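Encapsidation protein (PDB 7JQP) probably acts as the ATPase of the phage DNA-packaging motor, a ring of five subunits that drives the viral genome into the capsid. Local coordinates at residues A[201-206]-A[218-223]; A[283-288]-A[296-301]. All coordinates share one frame; numbering follows the deposited sequence.

In the fold
Contact 1 borders the large sheet through strand 221-225, whereas contact 2 lies wholly within the smaller one. They follow one another in sequence: contact 1 closes at residue 223, and contact 2 opens at residue 283. Their centres are about 26 Å apart and their nearest atoms about 13 Å. Contact 1 joins the end of helix 196-201 to strand 221-225 of the probable P-loop ATPase region. Contact 2 pairs strands 280-288 and 293-300 in the C-terminal sheet. Helix 352-365 lies between them, since Y204, in segment 201-206, packs on F355 and L356, while I284 and V299 of contact 2 pack on W358. Through its side chains the ATPase region and the C-terminal sheet are packed together.

Contact 1. Residues A[201-206]-A[218-223]; sequences LGYYLT and EDYCVQ
The ring of Y220 has L201 CD2 over one face, 4.2 Å above its plane and toward the rim, while V222 CG2 lies at its edge. The ring of Y203 takes V222 CG2 over a face, 4.3 Å from Y203 CD1, and the hydroxyl of Y220 at its edge. The two tyrosine side chains cross at about a right angle, and Y220 OH comes to 3.2 Å from Y203 CB. With CG between its own backbone N and carbonyl carbon (chi1 64°), Y220 reaches the helix end. There its OH gives a weak hydrogen bond of 3.4 Å to L201 O, and Y220 CE2 lies 4.0 Å from L201 CB. Y203 OH bonds instead to D209. Y220 and V222 also touch I21 and L23 of strand 21-26, the parallel neighbour of strand 221-225 in the large sheet. Nearby, D219 and E218 form salt bridges to R240 and K244 of a second subunit, and L201 packs on L241 of that subunit. The helix end is a Schellman motif: G202, with positive phi, is its C-prime residue, and Y203 N bonds back to F198 O, ending helix 196-201 where it meets strand 221-225, next to the outermost strand 214-216 of the P-loop NTPase sheet.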
loop_
_atom_site.group_PDB
_atom_site.type_symbol
_atom_site.label_atom_id
_atom_site.label_comp_id
_atom_site.label_asym_id
_atom_site.label_seq_id
_atom_site.Cartn_x
_atom_site.Cartn_y
_atom_site.Cartn_z
ATOM N N LEU A 201 -13.217 -22.605 -23.219
ATOM C CA LEU A 201 -14.154 -23.718 -23.146
ATOM C C LEU A 201 -14.660 -24.097 -24.530
ATOM O O LEU A 201 -14.940 -25.273 -24.792
ATOM C CB LEU A 201 -15.330 -23.354 -22.244
ATOM C CG LEU A 201 -15.064 -23.303 -20.741
ATOM C CD1 LEU A 201 -16.334 -22.894 -20.001
ATOM C CD2 LEU A 201 -14.549 -24.635 -20.228
ATOM N N GLY A 202 -14.773 -23.121 -25.425
ATOM C CA GLY A 202 -15.385 -23.333 -26.714
ATOM C C GLY A 202 -16.867 -23.064 -26.750
ATOM O O GLY A 202 -17.531 -23.474 -27.712
ATOM N N TYR A 203 -17.408 -22.401 -25.733
ATOM C CA TYR A 203 -18.837 -22.166 -25.631
ATOM C C TYR A 203 -19.191 -20.796 -26.195
ATOM O O TYR A 203 -18.591 -19.786 -25.813
ATOM C CB TYR A 203 -19.316 -22.256 -24.182
ATOM C CG TYR A 203 -20.810 -22.092 -24.090
ATOM C CD1 TYR A 203 -21.648 -23.077 -24.591
ATOM C CD2 TYR A 203 -21.386 -20.956 -23.540
ATOM C CE1 TYR A 203 -23.013 -22.949 -24.535
ATOM C CE2 TYR A 203 -22.761 -20.819 -23.478
ATOM C CZ TYR A 203 -23.568 -21.820 -23.979
ATOM O OH TYR A 203 -24.937 -21.700 -23.928
ATOM N N TYR A 204 -20.167 -20.773 -27.099
ATOM C CA TYR A 204 -20.738 -19.546 -27.640
ATOM C C TYR A 204 -22.098 -19.331 -26.989
ATOM O O TYR A 204 -22.967 -20.205 -27.067
ATOM C CB TYR A 204 -20.863 -19.649 -29.160
ATOM C CG TYR A 204 -21.602 -18.513 -29.824
ATOM C CD1 TYR A 204 -20.980 -17.296 -30.063
ATOM C CD2 TYR A 204 -22.922 -18.664 -30.224
ATOM C CE1 TYR A 204 -21.654 -16.259 -30.677
ATOM C CE2 TYR A 204 -23.603 -17.635 -30.835
ATOM C CZ TYR A 204 -22.968 -16.434 -31.059
ATOM O OH TYR A 204 -23.652 -15.411 -31.672
ATOM N N LEU A 205 -22.274 -18.189 -26.331
ATOM C CA LEU A 205 -23.501 -17.931 -25.586
ATOM C C LEU A 205 -24.581 -17.409 -26.524
ATOM O O LEU A 205 -24.381 -16.419 -27.231
ATOM C CB LEU A 205 -23.237 -16.935 -24.455
ATOM C CG LEU A 205 -24.434 -16.491 -23.617
ATOM C CD1 LEU A 205 -25.035 -17.674 -22.884
ATOM C CD2 LEU A 205 -24.015 -15.420 -22.612
ATOM N N THR A 206 -25.728 -18.083 -26.527
ATOM C CA THR A 206 -26.852 -17.731 -27.381
ATOM C C THR A 206 -28.130 -17.772 -26.555
ATOM O O THR A 206 -28.249 -18.551 -25.605
ATOM C CB THR A 206 -26.956 -18.676 -28.592
ATOM O OG1 THR A 206 -28.153 -18.391 -29.327
ATOM C CG2 THR A 206 -26.966 -20.130 -28.149
ATOM N N GLU A 218 -18.935 -32.166 -24.874
ATOM C CA GLU A 218 -18.084 -33.342 -24.731
ATOM C C GLU A 218 -17.340 -33.329 -23.401
ATOM O O GLU A 218 -17.274 -34.351 -22.709
ATOM C CB GLU A 218 -17.102 -33.427 -25.899
ATOM C CG GLU A 218 -16.351 -34.748 -25.976
ATOM C CD GLU A 218 -15.151 -34.684 -26.900
ATOM O OE1 GLU A 218 -15.084 -33.750 -27.728
ATOM O OE2 GLU A 218 -14.272 -35.566 -26.797
ATOM N N ASP A 219 -16.768 -32.183 -23.031
ATOM C CA ASP A 219 -15.924 -32.096 -21.851
ATOM C C ASP A 219 -16.547 -31.319 -20.699
ATOM O O ASP A 219 -15.962 -31.292 -19.610
ATOM C CB ASP A 219 -14.579 -31.440 -22.209
ATOM C CG ASP A 219 -14.010 -31.947 -23.520
ATOM O OD1 ASP A 219 -13.857 -33.177 -23.671
ATOM O OD2 ASP A 219 -13.721 -31.113 -24.404
ATOM N N TYR A 220 -17.706 -30.692 -20.893
ATOM C CA TYR A 220 -18.274 -29.878 -19.829
ATOM C C TYR A 220 -19.772 -29.717 -20.029
ATOM O O TYR A 220 -20.314 -29.983 -21.106
ATOM C CB TYR A 220 -17.600 -28.498 -19.760
ATOM C CG TYR A 220 -17.805 -27.645 -20.996
ATOM C CD1 TYR A 220 -18.923 -26.830 -21.125
ATOM C CD2 TYR A 220 -16.879 -27.653 -22.028
ATOM C CE1 TYR A 220 -19.114 -26.053 -22.251
ATOM C CE2 TYR A 220 -17.060 -26.878 -23.156
ATOM C CZ TYR A 220 -18.177 -26.080 -23.263
ATOM O OH TYR A 220 -18.355 -25.312 -24.389
ATOM N N CYS A 221 -20.428 -29.262 -18.963
ATOM C CA CYS A 221 -21.866 -29.039 -18.923
ATOM C C CYS A 221 -22.122 -27.604 -18.490
ATOM O O CYS A 221 -21.475 -27.107 -17.564
ATOM C CB CYS A 221 -22.537 -30.017 -17.957
ATOM S SG CYS A 221 -24.334 -30.021 -18.018
ATOM N N VAL A 222 -23.061 -26.941 -19.158
ATOM C CA VAL A 222 -23.399 -25.554 -18.868
ATOM C C VAL A 222 -24.836 -25.502 -18.374
ATOM O O VAL A 222 -25.739 -26.060 -19.009
ATOM C CB VAL A 222 -23.215 -24.648 -20.100
ATOM C CG1 VAL A 222 -23.620 -23.213 -19.771
ATOM C CG2 VAL A 222 -21.772 -24.703 -20.589
ATOM N N GLN A 223 -25.043 -24.834 -17.242
ATOM C CA GLN A 223 -26.366 -24.628 -16.675
ATOM C C GLN A 223 -26.564 -23.144 -16.393
ATOM O O GLN A 223 -25.631 -22.452 -15.975
ATOM C CB GLN A 223 -26.572 -25.437 -15.387
ATOM C CG GLN A 223 -28.024 -25.406 -14.930
ATOM C CD GLN A 223 -28.182 -25.680 -13.453
ATOM O OE1 GLN A 223 -27.230 -25.553 -12.687
ATOM N NE2 GLN A 223 -29.416 -25.915 -13.025
#

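Contact 2. Residues A[283-288]-A[296-301]; sequences GIAERK and YYQVYK
Four backbone hydrogen bonds join G283 and A285 to Q298 and Y296. G283 N to Q298 O (2.9 Å) and Q298 N to G283 O form one hydrogen-bonded antiparallel pair; A285 N to Y296 O (2.8 Å) and Y296 N to A285 O form the next. The A285 N-H points almost straight at Y296 O, whereas G283 N stands above the plane of the Q298 carbonyl. Between them, I284 and Y297 make the non-hydrogen-bonded pair. Their side chains lie side by side, pointing the same way. I284 CG1 sits 4.2 Å over the centre of the Y297 ring, a CH-pi contact only 5° off the ring normal, and I284 CD1 reaches Y297 CZ at 4.0 Å. In both side chains the first branch (I284 CG1, Y297 CG) is anti to the carbonyl carbon (chi1 -67° and -77°), and the isoleucine lies alongside the ring, over its face.

The other face bears A285, Y296 and Q298. A285 CB meets Y296 CB at 4.2 Å and, on the amide of Q298, NE2 at 3.6 Å. Farther along, Y296 turns its ring so that CE1 lies 4.2 Å from R287 CB, with A285 O at the ring edge.

In the second shell, Y297 OH is hydrogen-bonded to Y338 O, and its ring meets those of W358 and H349. Y296 stacks on Y267 and also meets Y348, while W358 NE1 bonds to Q298 O. The two strands form a beta hairpin inside the smaller C-terminal sheet, with strand 273-277 beside 280-288 and strand 348-349 beside 293-300. Helices 328-343 and 352-365 pack on the face that carries I284 and Y297.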
loop_
_atom_site.group_PDB
_atom_site.type_symbol
_atom_site.label_atom_id
_atom_site.label_comp_id
_atom_site.label_asym_id
_atom_site.label_seq_id
_atom_site.Cartn_x
_atom_site.Cartn_y
_atom_site.Cartn_z
ATOM N N GLY A 283 -7.197 -15.469 -41.302
ATOM C CA GLY A 283 -7.007 -14.372 -42.227
ATOM C C GLY A 283 -7.915 -13.210 -41.888
ATOM O O GLY A 283 -9.032 -13.385 -41.403
ATOM N N ILE A 284 -7.406 -12.008 -42.150
ATOM C CA ILE A 284 -8.159 -10.772 -41.985
ATOM C C ILE A 284 -8.316 -10.142 -43.360
ATOM O O ILE A 284 -7.324 -9.919 -44.063
ATOM C CB ILE A 284 -7.464 -9.800 -41.014
ATOM C CG1 ILE A 284 -7.485 -10.373 -39.596
ATOM C CG2 ILE A 284 -8.139 -8.436 -41.067
ATOM C CD1 ILE A 284 -6.771 -9.521 -38.566
ATOM N N ALA A 285 -9.556 -9.854 -43.739
ATOM C CA ALA A 285 -9.867 -9.289 -45.042
ATOM C C ALA A 285 -10.400 -7.878 -44.858
ATOM O O ALA A 285 -11.296 -7.648 -44.039
ATOM C CB ALA A 285 -10.893 -10.147 -45.787
ATOM N N GLU A 286 -9.850 -6.942 -45.622
ATOM C CA GLU A 286 -10.259 -5.546 -45.591
ATOM C C GLU A 286 -10.931 -5.204 -46.911
ATOM O O GLU A 286 -10.352 -5.415 -47.984
ATOM C CB GLU A 286 -9.061 -4.633 -45.334
ATOM C CG GLU A 286 -8.525 -4.725 -43.907
ATOM C CD GLU A 286 -7.373 -3.778 -43.653
ATOM O OE1 GLU A 286 -6.849 -3.204 -44.631
ATOM O OE2 GLU A 286 -6.995 -3.605 -42.474
ATOM N N ARG A 287 -12.149 -4.680 -46.827
ATOM C CA ARG A 287 -12.950 -4.313 -47.985
ATOM C C ARG A 287 -13.174 -2.812 -48.037
ATOM O O ARG A 287 -13.728 -2.230 -47.100
ATOM C CB ARG A 287 -14.287 -5.059 -47.965
ATOM C CG ARG A 287 -15.382 -4.398 -48.783
ATOM C CD ARG A 287 -16.547 -5.335 -49.032
ATOM N NE ARG A 287 -17.817 -4.620 -49.090
ATOM C CZ ARG A 287 -18.749 -4.768 -50.026
ATOM N NH1 ARG A 287 -18.558 -5.582 -51.056
ATOM N NH2 ARG A 287 -19.874 -4.074 -49.936
ATOM N N LYS A 288 -12.769 -2.200 -49.147
ATOM C CA LYS A 288 -12.933 -0.764 -49.308
ATOM C C LYS A 288 -14.402 -0.450 -49.562
ATOM O O LYS A 288 -15.020 -1.010 -50.471
ATOM C CB LYS A 288 -12.070 -0.254 -50.462
ATOM N N TYR A 296 -13.344 -8.155 -42.202
ATOM C CA TYR A 296 -13.876 -9.508 -42.107
ATOM C C TYR A 296 -12.799 -10.422 -41.544
ATOM O O TYR A 296 -11.663 -10.419 -42.026
ATOM C CB TYR A 296 -14.338 -10.048 -43.462
ATOM C CG TYR A 296 -15.490 -9.305 -44.085
ATOM C CD1 TYR A 296 -15.315 -8.044 -44.634
ATOM C CD2 TYR A 296 -16.757 -9.871 -44.132
ATOM C CE1 TYR A 296 -16.368 -7.368 -45.213
ATOM C CE2 TYR A 296 -17.816 -9.204 -44.712
ATOM C CZ TYR A 296 -17.615 -7.951 -45.251
ATOM O OH TYR A 296 -18.667 -7.278 -45.826
ATOM N N TYR A 297 -13.159 -11.206 -40.533
ATOM C CA TYR A 297 -12.255 -12.156 -39.898
ATOM C C TYR A 297 -12.639 -13.552 -40.363
ATOM O O TYR A 297 -13.777 -13.986 -40.151
ATOM C CB TYR A 297 -12.330 -12.043 -38.376
ATOM C CG TYR A 297 -11.585 -10.853 -37.814
ATOM C CD1 TYR A 297 -11.660 -9.609 -38.424
ATOM C CD2 TYR A 297 -10.813 -10.974 -36.667
ATOM C CE1 TYR A 297 -10.980 -8.523 -37.915
ATOM C CE2 TYR A 297 -10.132 -9.890 -36.148
ATOM C CZ TYR A 297 -10.220 -8.666 -36.775
ATOM O OH TYR A 297 -9.545 -7.581 -36.266
ATOM N N GLN A 298 -11.694 -14.254 -40.988
ATOM C CA GLN A 298 -11.977 -15.530 -41.623
ATOM C C GLN A 298 -10.960 -16.578 -41.189
ATOM O O GLN A 298 -9.871 -16.261 -40.703
ATOM C CB GLN A 298 -11.967 -15.417 -43.159
ATOM C CG GLN A 298 -12.554 -14.129 -43.712
ATOM C CD GLN A 298 -12.027 -13.804 -45.101
ATOM O OE1 GLN A 298 -10.893 -14.146 -45.443
ATOM N NE2 GLN A 298 -12.849 -13.148 -45.910
ATOM N N VAL A 299 -11.338 -17.840 -41.392
ATOM C CA VAL A 299 -10.496 -18.993 -41.098
ATOM C C VAL A 299 -10.407 -19.850 -42.350
ATOM O O VAL A 299 -11.430 -20.144 -42.979
ATOM C CB VAL A 299 -11.055 -19.818 -39.922
ATOM C CG1 VAL A 299 -10.094 -20.932 -39.544
ATOM C CG2 VAL A 299 -11.340 -18.909 -38.733
ATOM N N TYR A 300 -9.190 -20.241 -42.720
ATOM C CA TYR A 300 -8.950 -21.087 -43.882
ATOM C C TYR A 300 -8.274 -22.375 -43.432
ATOM O O TYR A 300 -7.234 -22.337 -42.767
ATOM C CB TYR A 300 -8.086 -20.363 -44.918
ATOM C CG TYR A 300 -8.752 -19.141 -45.510
ATOM C CD1 TYR A 300 -8.590 -17.892 -44.928
ATOM C CD2 TYR A 300 -9.544 -19.237 -46.647
ATOM C CE1 TYR A 300 -9.198 -16.770 -45.461
ATOM C CE2 TYR A 300 -10.156 -18.121 -47.187
ATOM C CZ TYR A 300 -9.981 -16.890 -46.589
ATOM O OH TYR A 300 -10.589 -15.779 -47.126
ATOM N N LYS A 301 -8.873 -23.513 -43.795
ATOM C CA LYS A 301 -8.314 -24.803 -43.402
ATOM C C LYS A 301 -7.001 -25.087 -44.122
ATOM O O LYS A 301 -6.087 -25.683 -43.539
ATOM C CB LYS A 301 -9.327 -25.917 -43.668
ATOM C CG LYS A 301 -10.416 -26.023 -42.606
ATOM C CD LYS A 301 -11.380 -27.168 -42.891
ATOM C CE LYS A 301 -12.233 -27.490 -41.669
ATOM N NZ LYS A 301 -12.962 -28.783 -41.814
#